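Local coordinates for putative dihydrodipicolinate synthase family protein (Coccidioides immitis, PDB 3QFE) that is of unsettled function but belongs to the dihydrodipicolinate synthase family and has its TIM-barrel fold, at residues Trp15-Thr20 with Gly53-Ala58; Val19-Ser24 with Ala32-Tyr37; Thr47-Leu52 with Pro79-Met84; Ala85-His90 with Asn108-Leu113; Thr264-Ala269 with Glu284-Arg289. One frame throughout, in Å; residues are numbered along the deposited sequence. Where two conformers were deposited one is given.

Interaction 1: residues Trp15-Thr20 with Gly53-Ala58; sequences WCPAVT and GTNAEA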
# COMPACT_ATOMS: atom_id res chain seq x y z
N TRP A 15 -0.37 -6.94 0.31
CA TRP A 15 0.63 -5.94 0.00
C TRP A 15 0.70 -4.93 1.13
O TRP A 15 -0.33 -4.61 1.74
CB TRP A 15 0.26 -5.20 -1.28
CG TRP A 15 0.30 -6.08 -2.50
CD1 TRP A 15 -0.51 -7.16 -2.78
CD2 TRP A 15 1.20 -5.95 -3.61
NE1 TRP A 15 -0.15 -7.71 -3.98
CE2 TRP A 15 0.88 -6.98 -4.52
CE3 TRP A 15 2.22 -5.04 -3.93
CZ2 TRP A 15 1.57 -7.15 -5.72
CZ3 TRP A 15 2.90 -5.21 -5.12
CH2 TRP A 15 2.57 -6.26 -6.00
N CYS A 16 1.90 -4.43 1.42
CA CYS A 16 2.06 -3.40 2.45
C CYS A 16 2.50 -2.04 1.87
O CYS A 16 3.52 -1.98 1.16
CB CYS A 16 3.05 -3.82 3.54
SG CYS A 16 3.36 -2.46 4.72
N PRO A 17 1.75 -0.96 2.19
CA PRO A 17 2.18 0.39 1.83
C PRO A 17 3.09 0.94 2.94
O PRO A 17 2.61 1.44 3.98
CB PRO A 17 0.85 1.15 1.73
CG PRO A 17 -0.04 0.47 2.76
CD PRO A 17 0.44 -0.97 2.87
N ALA A 18 4.40 0.84 2.70
CA ALA A 18 5.42 1.05 3.72
C ALA A 18 5.49 2.50 4.20
O ALA A 18 5.35 3.44 3.41
CB ALA A 18 6.78 0.61 3.20
N VAL A 19 5.70 2.69 5.50
CA VAL A 19 5.91 4.02 6.06
C VAL A 19 7.32 4.53 5.71
O VAL A 19 8.15 3.75 5.24
CB VAL A 19 5.67 4.06 7.60
CG1 VAL A 19 4.19 3.86 7.89
CG2 VAL A 19 6.51 3.03 8.33
N THR A 20 7.58 5.82 5.96
CA THR A 20 8.87 6.45 5.65
C THR A 20 9.61 6.96 6.88
O THR A 20 9.02 7.65 7.73
CB THR A 20 8.65 7.60 4.65
OG1 THR A 20 8.07 7.07 3.47
CG2 THR A 20 9.98 8.32 4.30
N GLY A 53 2.92 4.98 -1.33
CA GLY A 53 1.48 5.09 -1.07
C GLY A 53 1.24 6.30 -0.20
O GLY A 53 2.17 7.06 0.10
N THR A 54 -0.00 6.49 0.23
CA THR A 54 -0.37 7.65 1.06
C THR A 54 0.26 7.56 2.47
O THR A 54 0.63 8.59 3.06
CB THR A 54 -1.92 7.80 1.10
OG1 THR A 54 -2.38 8.21 -0.20
CG2 THR A 54 -2.39 8.80 2.19
N ASN A 55 0.39 6.32 2.97
CA ASN A 55 1.05 6.02 4.24
C ASN A 55 2.54 6.41 4.30
O ASN A 55 3.10 6.57 5.37
CB ASN A 55 0.87 4.54 4.60
CG ASN A 55 -0.55 4.21 4.99
OD1 ASN A 55 -0.98 4.48 6.12
ND2 ASN A 55 -1.32 3.65 4.06
N ALA A 56 3.17 6.55 3.14
CA ALA A 56 4.60 6.86 3.06
C ALA A 56 4.83 8.36 3.03
O ALA A 56 5.99 8.80 2.89
CB ALA A 56 5.21 6.24 1.83
N GLU A 57 3.74 9.14 3.15
CA GLU A 57 3.82 10.59 3.06
C GLU A 57 4.47 11.02 1.72
O GLU A 57 5.29 11.96 1.66
CB GLU A 57 4.62 11.14 4.25
CG GLU A 57 4.02 10.89 5.63
CD GLU A 57 5.01 11.17 6.76
OE1 GLU A 57 5.94 10.35 6.93
OE2 GLU A 57 4.88 12.19 7.48
N ALA A 58 4.12 10.31 0.65
CA ALA A 58 4.70 10.56 -0.66
C ALA A 58 4.53 12.02 -1.08
O ALA A 58 5.41 12.60 -1.73
CB ALA A 58 4.11 9.64 -1.71
O HOH W 1 3.69 3.34 0.76
O HOH W 2 5.45 7.65 6.27

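Interaction 2: residues Val19-Ser24 with Ala32-Tyr37; sequences VTFFDS and ASQERY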
# COMPACT_ATOMS: atom_id res chain seq x y z
N VAL A 19 5.70 2.69 5.50
CA VAL A 19 5.91 4.02 6.06
C VAL A 19 7.32 4.53 5.71
O VAL A 19 8.15 3.75 5.24
CB VAL A 19 5.67 4.06 7.60
CG1 VAL A 19 4.19 3.86 7.89
CG2 VAL A 19 6.51 3.03 8.33
N THR A 20 7.58 5.82 5.96
CA THR A 20 8.87 6.45 5.65
C THR A 20 9.61 6.96 6.88
O THR A 20 9.02 7.65 7.73
CB THR A 20 8.65 7.60 4.65
OG1 THR A 20 8.07 7.07 3.47
CG2 THR A 20 9.98 8.32 4.30
N PHE A 21 10.90 6.66 6.93
CA PHE A 21 11.80 7.06 8.01
C PHE A 21 12.46 8.41 7.69
O PHE A 21 12.96 8.60 6.59
CB PHE A 21 12.90 5.99 8.18
CG PHE A 21 12.43 4.72 8.86
CD1 PHE A 21 12.62 4.54 10.23
CD2 PHE A 21 11.78 3.73 8.15
CE1 PHE A 21 12.19 3.35 10.87
CE2 PHE A 21 11.33 2.57 8.79
CZ PHE A 21 11.55 2.38 10.16
N PHE A 22 12.50 9.33 8.67
CA PHE A 22 13.16 10.62 8.52
C PHE A 22 14.15 10.84 9.64
O PHE A 22 13.80 10.67 10.83
CB PHE A 22 12.16 11.80 8.55
CG PHE A 22 11.14 11.77 7.45
CD1 PHE A 22 11.51 12.04 6.12
CD2 PHE A 22 9.81 11.49 7.74
CE1 PHE A 22 10.58 12.03 5.11
CE2 PHE A 22 8.86 11.48 6.72
CZ PHE A 22 9.26 11.74 5.40
N ASP A 23 15.36 11.26 9.29
CA ASP A 23 16.28 11.77 10.29
C ASP A 23 15.74 13.13 10.75
O ASP A 23 15.73 14.09 9.98
CB ASP A 23 17.70 11.91 9.72
CG ASP A 23 18.68 12.46 10.73
OD1 ASP A 23 18.97 11.80 11.74
OD2 ASP A 23 19.18 13.58 10.53
N SER A 24 15.29 13.22 11.99
CA SER A 24 14.63 14.45 12.42
C SER A 24 15.55 15.67 12.56
O SER A 24 15.11 16.80 12.33
CB SER A 24 13.81 14.22 13.69
OG SER A 24 14.66 13.84 14.76
N ALA A 32 19.38 4.03 5.43
CA ALA A 32 19.90 2.85 6.10
C ALA A 32 18.78 2.17 6.91
O ALA A 32 18.57 0.95 6.79
CB ALA A 32 21.13 3.17 6.98
N SER A 33 18.05 2.94 7.71
CA SER A 33 16.93 2.34 8.42
C SER A 33 15.84 1.86 7.46
O SER A 33 15.30 0.76 7.62
CB SER A 33 16.38 3.30 9.46
OG SER A 33 17.44 3.70 10.30
N GLN A 34 15.53 2.68 6.46
CA GLN A 34 14.51 2.35 5.47
C GLN A 34 14.79 1.01 4.79
O GLN A 34 13.86 0.23 4.56
CB GLN A 34 14.44 3.46 4.40
CG GLN A 34 13.18 3.38 3.57
CD GLN A 34 11.96 3.83 4.35
OE1 GLN A 34 11.84 4.99 4.74
NE2 GLN A 34 11.07 2.91 4.60
N GLU A 35 16.03 0.78 4.41
CA GLU A 35 16.38 -0.49 3.77
C GLU A 35 16.15 -1.70 4.71
O GLU A 35 15.58 -2.71 4.27
CB GLU A 35 17.82 -0.47 3.26
CG GLU A 35 18.07 -1.54 2.20
CD GLU A 35 19.55 -1.75 1.91
OE1 GLU A 35 20.34 -0.88 2.28
OE2 GLU A 35 19.93 -2.79 1.31
N ARG A 36 16.58 -1.58 5.97
CA ARG A 36 16.35 -2.61 6.98
C ARG A 36 14.89 -2.93 7.10
O ARG A 36 14.51 -4.10 7.19
CB ARG A 36 16.87 -2.17 8.36
CG ARG A 36 18.36 -2.06 8.44
CD ARG A 36 18.85 -1.88 9.86
NE ARG A 36 20.31 -1.92 9.90
CZ ARG A 36 21.03 -1.67 10.98
NH1 ARG A 36 22.36 -1.74 10.92
NH2 ARG A 36 20.43 -1.36 12.12
N TYR A 37 14.06 -1.88 7.10
CA TYR A 37 12.63 -2.00 7.34
C TYR A 37 11.90 -2.65 6.17
O TYR A 37 11.15 -3.59 6.36
CB TYR A 37 12.05 -0.62 7.65
CG TYR A 37 10.56 -0.62 7.94
CD1 TYR A 37 10.06 -1.14 9.14
CD2 TYR A 37 9.67 -0.11 7.02
CE1 TYR A 37 8.70 -1.14 9.42
CE2 TYR A 37 8.30 -0.10 7.27
CZ TYR A 37 7.82 -0.62 8.48
OH TYR A 37 6.45 -0.62 8.74
O HOH W 3 13.63 7.11 4.75

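Interaction 3: residues Thr47-Leu52 with Pro79-Met84; sequences TGLVIL and PDFPIM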
# COMPACT_ATOMS: atom_id res chain seq x y z
N THR A 47 3.07 -10.42 -0.20
CA THR A 47 3.14 -10.63 -1.64
C THR A 47 3.98 -9.54 -2.33
O THR A 47 4.77 -9.82 -3.21
CB THR A 47 1.73 -10.72 -2.27
OG1 THR A 47 1.02 -11.82 -1.67
CG2 THR A 47 1.82 -10.93 -3.81
N GLY A 48 3.84 -8.30 -1.90
CA GLY A 48 4.59 -7.21 -2.51
C GLY A 48 4.56 -5.98 -1.63
O GLY A 48 3.83 -5.94 -0.65
N LEU A 49 5.36 -4.98 -2.01
CA LEU A 49 5.37 -3.68 -1.34
C LEU A 49 4.79 -2.58 -2.23
O LEU A 49 5.07 -2.51 -3.44
CB LEU A 49 6.76 -3.29 -0.86
CG LEU A 49 7.43 -4.15 0.24
CD1 LEU A 49 8.84 -3.69 0.53
CD2 LEU A 49 6.64 -4.13 1.54
N VAL A 50 3.98 -1.73 -1.60
CA VAL A 50 3.59 -0.49 -2.21
C VAL A 50 4.47 0.60 -1.64
O VAL A 50 4.43 0.86 -0.44
CB VAL A 50 2.09 -0.20 -2.00
CG1 VAL A 50 1.74 1.22 -2.44
CG2 VAL A 50 1.25 -1.25 -2.74
N ILE A 51 5.31 1.19 -2.49
CA ILE A 51 6.20 2.26 -2.09
C ILE A 51 5.61 3.58 -2.58
O ILE A 51 5.22 3.71 -3.73
CB ILE A 51 7.63 2.05 -2.68
CG1 ILE A 51 8.13 0.63 -2.40
CG2 ILE A 51 8.62 3.07 -2.12
CD1 ILE A 51 8.14 0.24 -0.91
N LEU A 52 5.57 4.56 -1.69
CA LEU A 52 5.05 5.88 -1.99
C LEU A 52 3.54 5.88 -2.06
O LEU A 52 2.96 6.69 -2.76
CB LEU A 52 5.65 6.49 -3.27
CG LEU A 52 7.16 6.47 -3.48
CD1 LEU A 52 7.49 7.07 -4.86
CD2 LEU A 52 7.89 7.20 -2.36
N PRO A 79 15.50 -8.65 -6.89
CA PRO A 79 14.85 -8.45 -8.20
C PRO A 79 13.55 -9.21 -8.43
O PRO A 79 12.83 -8.89 -9.38
CB PRO A 79 15.92 -8.93 -9.19
CG PRO A 79 16.63 -10.01 -8.45
CD PRO A 79 16.67 -9.54 -6.98
N ASP A 80 13.24 -10.19 -7.58
CA ASP A 80 12.07 -11.07 -7.74
C ASP A 80 10.85 -10.73 -6.86
O ASP A 80 9.83 -11.44 -6.94
CB ASP A 80 12.47 -12.53 -7.47
CG ASP A 80 13.58 -13.03 -8.42
OD1 ASP A 80 13.75 -12.45 -9.51
OD2 ASP A 80 14.28 -13.99 -8.05
N PHE A 81 10.95 -9.69 -6.02
CA PHE A 81 9.86 -9.27 -5.16
C PHE A 81 9.18 -8.01 -5.72
O PHE A 81 9.84 -7.01 -6.01
CB PHE A 81 10.39 -9.02 -3.74
CG PHE A 81 9.30 -8.97 -2.67
CD1 PHE A 81 8.93 -10.13 -1.99
CD2 PHE A 81 8.65 -7.77 -2.37
CE1 PHE A 81 7.93 -10.09 -1.03
CE2 PHE A 81 7.67 -7.72 -1.42
CZ PHE A 81 7.29 -8.87 -0.74
N PRO A 82 7.85 -8.06 -5.89
CA PRO A 82 7.07 -7.03 -6.59
C PRO A 82 7.05 -5.70 -5.84
O PRO A 82 6.88 -5.67 -4.62
CB PRO A 82 5.65 -7.62 -6.64
CG PRO A 82 5.83 -9.11 -6.42
CD PRO A 82 7.03 -9.23 -5.52
N ILE A 83 7.27 -4.63 -6.59
CA ILE A 83 7.15 -3.31 -6.05
C ILE A 83 6.20 -2.47 -6.89
O ILE A 83 6.36 -2.37 -8.10
CB ILE A 83 8.52 -2.61 -5.94
CG1 ILE A 83 9.34 -3.21 -4.79
CG2 ILE A 83 8.34 -1.10 -5.72
CD1 ILE A 83 10.81 -2.79 -4.88
N MET A 84 5.21 -1.88 -6.22
CA MET A 84 4.26 -1.00 -6.82
C MET A 84 4.54 0.39 -6.29
O MET A 84 4.53 0.62 -5.08
CB MET A 84 2.83 -1.46 -6.46
CG MET A 84 1.69 -0.67 -7.15
SD MET A 84 0.08 -1.32 -6.63
CE MET A 84 0.12 -3.06 -7.10

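Interaction 4: residues Ala85-His90 with Asn108-Leu113; sequences AGVGAH and NYVLVL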
# COMPACT_ATOMS: atom_id res chain seq x y z
N ALA A 85 4.80 1.34 -7.17
CA ALA A 85 5.16 2.67 -6.74
C ALA A 85 4.01 3.64 -6.96
O ALA A 85 3.45 3.71 -8.06
CB ALA A 85 6.40 3.15 -7.51
N GLY A 86 3.68 4.41 -5.93
CA GLY A 86 2.72 5.51 -6.06
C GLY A 86 3.37 6.64 -6.85
O GLY A 86 4.55 6.95 -6.65
N VAL A 87 2.60 7.23 -7.76
CA VAL A 87 3.13 8.25 -8.66
C VAL A 87 2.20 9.43 -8.82
O VAL A 87 2.44 10.30 -9.65
CB VAL A 87 3.38 7.70 -10.07
CG1 VAL A 87 4.56 6.73 -10.11
CG2 VAL A 87 2.09 7.08 -10.66
N GLY A 88 1.14 9.49 -8.02
CA GLY A 88 0.11 10.51 -8.20
C GLY A 88 0.57 11.95 -7.99
O GLY A 88 1.44 12.22 -7.17
N ALA A 89 -0.04 12.85 -8.75
CA ALA A 89 0.35 14.25 -8.77
C ALA A 89 -0.78 15.04 -9.35
O ALA A 89 -1.85 14.49 -9.62
CB ALA A 89 1.60 14.44 -9.60
N HIS A 90 -0.53 16.32 -9.61
CA HIS A 90 -1.57 17.20 -10.12
C HIS A 90 -1.72 17.26 -11.64
O HIS A 90 -2.84 17.36 -12.14
CB HIS A 90 -1.41 18.59 -9.50
CG HIS A 90 -1.46 18.56 -8.01
ND1 HIS A 90 -2.64 18.70 -7.30
CD2 HIS A 90 -0.49 18.33 -7.09
CE1 HIS A 90 -2.39 18.59 -6.01
NE2 HIS A 90 -1.09 18.37 -5.85
N ASN A 108 7.95 -2.27 -10.51
CA ASN A 108 7.32 -3.17 -11.50
C ASN A 108 6.00 -2.59 -12.01
O ASN A 108 5.58 -2.84 -13.16
CB ASN A 108 7.03 -4.57 -10.93
CG ASN A 108 8.24 -5.21 -10.28
OD1 ASN A 108 8.34 -5.30 -9.06
ND2 ASN A 108 9.17 -5.65 -11.10
N TYR A 109 5.33 -1.83 -11.13
CA TYR A 109 4.04 -1.25 -11.43
C TYR A 109 3.97 0.17 -10.87
O TYR A 109 4.66 0.51 -9.89
CB TYR A 109 2.93 -2.08 -10.77
CG TYR A 109 3.09 -3.59 -10.83
CD1 TYR A 109 2.85 -4.30 -12.00
CD2 TYR A 109 3.44 -4.29 -9.71
CE1 TYR A 109 2.97 -5.67 -12.04
CE2 TYR A 109 3.56 -5.68 -9.73
CZ TYR A 109 3.32 -6.36 -10.89
OH TYR A 109 3.46 -7.73 -10.87
N VAL A 110 3.09 0.98 -11.45
CA VAL A 110 2.85 2.29 -10.90
C VAL A 110 1.40 2.41 -10.50
O VAL A 110 0.51 1.93 -11.20
CB VAL A 110 3.28 3.46 -11.83
CG1 VAL A 110 4.75 3.41 -12.01
CG2 VAL A 110 2.59 3.40 -13.18
N LEU A 111 1.19 3.06 -9.36
CA LEU A 111 -0.12 3.25 -8.79
C LEU A 111 -0.55 4.72 -8.93
O LEU A 111 0.09 5.61 -8.38
CB LEU A 111 -0.05 2.81 -7.34
CG LEU A 111 -1.26 2.87 -6.43
CD1 LEU A 111 -2.36 1.91 -6.84
CD2 LEU A 111 -0.74 2.55 -5.01
N VAL A 112 -1.61 4.95 -9.69
CA VAL A 112 -1.92 6.29 -10.20
C VAL A 112 -3.26 6.85 -9.69
O VAL A 112 -4.32 6.35 -10.04
CB VAL A 112 -1.92 6.30 -11.79
CG1 VAL A 112 -2.14 7.72 -12.37
CG2 VAL A 112 -0.62 5.72 -12.36
N LEU A 113 -3.19 7.90 -8.87
CA LEU A 113 -4.38 8.71 -8.50
C LEU A 113 -4.97 9.42 -9.70
O LEU A 113 -4.24 9.79 -10.61
CB LEU A 113 -4.02 9.78 -7.45
CG LEU A 113 -3.73 9.23 -6.04
CD1 LEU A 113 -2.75 10.13 -5.28
CD2 LEU A 113 -5.03 8.98 -5.25
O HOH W 4 -2.31 11.84 -10.33

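Interaction 5: residues Thr264-Ala269 with Glu284-Arg289; sequences TTKYAA and EKLRPR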
# COMPACT_ATOMS: atom_id res chain seq x y z
N THR A 264 -0.35 7.91 13.73
CA THR A 264 -0.61 6.78 14.62
C THR A 264 -0.02 5.49 14.02
O THR A 264 0.62 4.72 14.73
CB THR A 264 -2.12 6.62 14.93
OG1 THR A 264 -2.58 7.79 15.61
CG2 THR A 264 -2.36 5.45 15.84
N THR A 265 -0.25 5.29 12.73
CA THR A 265 0.31 4.15 12.02
C THR A 265 1.84 4.12 12.09
O THR A 265 2.41 3.10 12.46
CB THR A 265 -0.17 4.10 10.55
OG1 THR A 265 -1.58 3.85 10.53
CG2 THR A 265 0.54 2.96 9.75
N LYS A 266 2.49 5.24 11.78
CA LYS A 266 3.96 5.35 11.91
C LYS A 266 4.45 4.98 13.31
O LYS A 266 5.46 4.28 13.44
CB LYS A 266 4.47 6.75 11.55
CG LYS A 266 4.22 7.16 10.11
CD LYS A 266 4.98 8.43 9.73
CE LYS A 266 6.44 8.09 9.52
NZ LYS A 266 7.24 9.21 8.99
N TYR A 267 3.74 5.42 14.34
CA TYR A 267 4.13 5.17 15.73
C TYR A 267 3.97 3.68 16.08
O TYR A 267 4.79 3.09 16.80
CB TYR A 267 3.37 6.07 16.71
CG TYR A 267 3.64 5.69 18.14
CD1 TYR A 267 4.83 6.09 18.78
CD2 TYR A 267 2.76 4.87 18.85
CE1 TYR A 267 5.10 5.71 20.09
CE2 TYR A 267 3.03 4.48 20.15
CZ TYR A 267 4.20 4.91 20.77
OH TYR A 267 4.48 4.51 22.07
N ALA A 268 2.91 3.06 15.56
CA ALA A 268 2.69 1.63 15.81
C ALA A 268 3.82 0.83 15.16
O ALA A 268 4.39 -0.06 15.77
CB ALA A 268 1.33 1.19 15.31
N ALA A 269 4.16 1.18 13.92
CA ALA A 269 5.28 0.54 13.24
C ALA A 269 6.57 0.76 14.03
O ALA A 269 7.37 -0.16 14.16
CB ALA A 269 5.42 1.09 11.84
N GLU A 284 11.71 8.19 16.98
CA GLU A 284 12.09 9.53 16.52
C GLU A 284 12.05 9.58 14.99
O GLU A 284 11.60 10.57 14.43
CB GLU A 284 13.46 9.94 17.07
N LYS A 285 12.47 8.49 14.35
CA LYS A 285 12.63 8.40 12.91
C LYS A 285 11.30 8.27 12.19
O LYS A 285 11.21 8.52 10.98
CB LYS A 285 13.50 7.20 12.55
CG LYS A 285 14.94 7.32 12.99
CD LYS A 285 15.66 5.98 13.00
CE LYS A 285 17.15 6.20 13.20
NZ LYS A 285 17.84 4.90 13.46
N LEU A 286 10.28 7.88 12.94
CA LEU A 286 8.95 7.70 12.40
C LEU A 286 7.95 8.77 12.87
O LEU A 286 6.72 8.58 12.80
CB LEU A 286 8.45 6.27 12.67
CG LEU A 286 9.20 5.25 11.81
CD1 LEU A 286 9.03 3.82 12.35
CD2 LEU A 286 8.77 5.35 10.35
N ARG A 287 8.47 9.90 13.33
CA ARG A 287 7.68 11.13 13.35
C ARG A 287 7.18 11.48 11.95
O ARG A 287 7.84 11.21 10.97
CB ARG A 287 8.52 12.28 13.89
CG ARG A 287 8.75 12.21 15.38
CD ARG A 287 9.74 13.27 15.82
NE ARG A 287 10.34 12.86 17.09
CZ ARG A 287 10.88 13.70 17.99
NH1 ARG A 287 10.89 15.01 17.76
NH2 ARG A 287 11.38 13.21 19.11
N PRO A 288 5.98 12.04 11.86
CA PRO A 288 5.55 12.65 10.61
C PRO A 288 6.54 13.74 10.20
O PRO A 288 7.19 14.34 11.06
CB PRO A 288 4.20 13.30 10.96
CG PRO A 288 3.96 13.04 12.43
CD PRO A 288 4.90 11.98 12.87
N ARG A 289 6.68 13.99 8.91
CA ARG A 289 7.62 15.00 8.45
C ARG A 289 7.17 16.39 8.91
O ARG A 289 5.97 16.68 8.92
CB ARG A 289 7.79 14.96 6.92
CG ARG A 289 9.19 15.23 6.53
CD ARG A 289 9.41 15.53 5.05
NE ARG A 289 10.85 15.54 4.79
CZ ARG A 289 11.42 15.31 3.61
NH1 ARG A 289 10.69 15.10 2.52
NH2 ARG A 289 12.73 15.32 3.51

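Interaction 1: residues Trp15-Thr20 with Gly53-Ala58
Thr-20 and Ala-56 meet through a hydroxyl on one side and a peptide carbonyl on the other: Thr-20 OG1 donates to Ala-56 O over 2.8 Å, reaching it well off the C=O direction (117° at the oxygen). A chi1 of -60° puts OG1 beside the threonine's own backbone N, from where it reaches Ala-56 O. The Ala-56 methyl sits in the same corner, with CB 3.2 Å from Ala-18 O and also in contact with Thr-20 OG1. Further back, Pro-17 and Asn-55 run side by side and point the same way, so the amide end of Asn-55 passes along the proline ring, ND2 standing 3.7 Å from Pro-17 CG. Asn-55 CB meanwhile rests against Pro-17 O.

In the TIM barrel this is the C-terminal end of strand 13-17 meeting the loop that leaves the neighbouring strand 48-51, and Asn-223 reaches in as well, bonding Pro-17 O and Val-19 N. That loop turns tightly on itself, Ala-56 N bonding to Gly-53 O and Glu-57 N to Thr-54 O. Two waters fill in between the two segments. One accepts from Gly-53 N and donates to Ala-18 O. The other is gripped three ways, accepting from Thr-20 N at 2.8 Å and donating to Asn-55 O and to Glu-57 OE1. Beyond CG the Glu-57 chain runs extended, bringing its carboxylate up to this water, while the same OE1 forms a salt bridge with Lys-266 and OE2 accepts from Arg-289 N.

Interaction 2: residues Val19-Ser24 with Ala32-Tyr37
Gln-34, on the first helix of the barrel wall (31-42), holds the loop Val-19 to Phe-21 with both ends of its amide, in the turn of chain that leads out of TIM-barrel strand 13-17. The hydrogen bonds form a pair. Gln-34 OE1 accepts from Phe-21 N at 2.9 Å along an almost straight N-H line (174°), and Gln-34 NE2 donates to Val-19 O at 3.1 Å, in the plane of that carbonyl. Bonds at both ends of the amide, to groups two residues apart, fix its rotation about chi3. The glutamine chain first leaves with CG opposite its backbone N (chi1 -164°) and then bends at chi2, which swings the amide back onto the loop.

Aromatic contacts come next. The edge of the Phe-21 ring is turned toward the face of Tyr-37 in an offset edge-to-face pair, the planes 66° apart and the centroids 5.2 Å from each other. Ser-33 CB lies over one face of the Phe-21 ring, while Gln-34 OE1 is at its edge.

Apolar packing finishes the contact at the far end of the tyrosine, where Val-19 CG2 touches the ring at CE2. The Tyr-37 hydroxyl has its polar partner in Asn-223. Near Gln-34, a water donates to Phe-21 O and, at 2.8 Å, to Gln-34 OE1, giving that oxygen a second donor.

Interaction 3: residues Thr47-Leu52 with Pro79-Met84
Strands 48-51 and 83-86 are the two strands of a beta-alpha-beta unit whose connection is helix 63-77, and this contact is where they lie parallel and adjacent. Three backbone bonds stitch them: Leu-49 N to Pro-82 O, Met-84 N to Leu-49 O at 2.9 Å, and Ile-51 N to Met-84 O at 2.8 Å. The carbonyls of Leu-49 and Met-84 each take a CA-H contact too, from Ile-83 and Val-50 respectively.

Of the side chains, Val-50 and Met-84 lie alongside each other and point the same way, on the face of the sheet opposite Leu-49 and Ile-83. Val-50 CG2 meets Met-84 CB at 4.0 Å, and the sulfur lies close to the same methyl; beyond it the methionine chain bends at chi3 and leads away. The side chains of Ile-51 and Ile-83 cross at a slant, CG1 of the first 3.7 Å from CG2 of the second.

Before the strands pair, Phe-81 closes the N-terminal end. With CG opposite its backbone N (chi1 -163°), the ring swings back over the start of the neighbouring strand. Thr-47 O stands 3.6 Å above one face of the ring, displaced toward its rim, and Gly-48 CA lies 3.3 Å from Phe-81 CE2. The Leu-49 and Phe-81 side chains cross at about a right angle, Leu-49 CG touching Phe-81 CE2, while Pro-82 CD packs on Thr-47 O.

Leu-49 and Ile-51 rest on the outer helices 31-42 and 63-77, whereas on the opposite face Met-84 packs on Trp-15 of strand 13-17. Inner strands joined in parallel through an outer helix are the repeating element of the TIM barrel.

Interaction 4: residues Ala85-His90 with Asn108-Leu113
Val-87 carries most of the side-chain contact, its two methyls serving different partners. With chi1 at -70°, CG1 lies beside the valine's own N and meets Val-110 CG1 at 3.8 Å, the two side chains crossing at about a right angle. The other methyl, CG2, is wedged between backbone N and carbonyl carbon, and from there it touches Val-112 CG2 at 3.5 Å and lies close to Leu-111 O. Val-112 CG2, the branch anti to its own carbonyl carbon (chi1 -176°), is the one that touches. Leu-111 CB is in contact with Ala-85 O and Gly-86 CA. Farther along, Leu-113 extends CD1 to Gly-88 CA at 4.1 Å.

The backbones pair in parallel. Ala-85 N donates to Tyr-109 O at 2.8 Å, Leu-111 N returns a bond to Ala-85 O at 2.7 Å, and Val-87 N reaches Leu-111 O at 3.1 Å. The middle donor sits 35° above the carbonyl plane of Ala-85, whereas the other two are only tilted from theirs. After the direct bonds end, a water continues the join, accepting from Ala-89 N and donating to Leu-113 O.

Together the strands belong to the beta-alpha-beta unit 83-86, 92-105, 109-112 of the TIM barrel. Val-87 and Val-110 both pack on Ile-99 of the connecting helix 92-105, Val-112 faces Phe-130 and Phe-131 of helix 124-137, and Leu-111 leans on the next strand, 142-146, at Val-143 and Tyr-145.

Interaction 5: residues Thr264-Ala269 with Glu284-Arg289
Lys-266 reaches from helix 262-271 across the chain that follows helix 282-285, and its whole length is used. CB, the first atom out, lies 3.2 Å from Leu-286 O. CG leaves beside the lysine's own backbone N (chi1 -62°) and stays near that carbonyl, and CD lies 3.5 Å from Leu-286 O. The chain then bends at chi3, 76°, and CE touches both Leu-286 O and Leu-286 CD2, the latter at 3.7 Å. At the tip, NZ donates to Arg-287 O over 2.9 Å, approaching from 49° above the carbonyl plane. The same ammonium forms a salt bridge with Glu-57 and donates to Thr-20 O, so three oxygens grip a buried charge; the nearby carboxylate would be expected to stabilise its protonated form.

Leu-286 in turn packs on the helix backbone. It is the first residue to leave helical geometry after helix 282-285, and its side chain crosses that of the lysine obliquely. CB and CD1 come down on Lys-266 O, CD1 at 3.8 Å, and CD1 also packs on the backbone of Ala-269.

Around this centre the TIM-barrel polypeptide has already passed its last strand, 216-218, and the contact joins helix 262-271 to the loop that follows helix 282-285. Leu-286 meets Phe-21 in the loop after strand 13-17, Lys-266 packs on Phe-22 of strand 22-23, and on another side of helix 262-271 Ala-268 rests against the C-terminal helix 297-317.

How the interactions relate
From the N terminus, strand 13-17 leads into residues 19-24, and interaction 2 closes the first short loop there, onto helix 31-42. Interaction 1 starts from the same stretch, shares Val-19 and Thr-20, and reaches farther, to the loop after strand 48-51, so that interaction 2 is nested within its span. It crosses interaction 3, whose first segment lies inside its span and whose second lies beyond. Interactions 3 and 4 then follow in series, each closing a beta-alpha-beta unit, and both use strand 83-86. Interaction 5 comes last in sequence, yet returns to the beginning: Lys-285 O bonds Phe-22 N, tying helix 262-271 and the chain after helix 282-285 to the first loops.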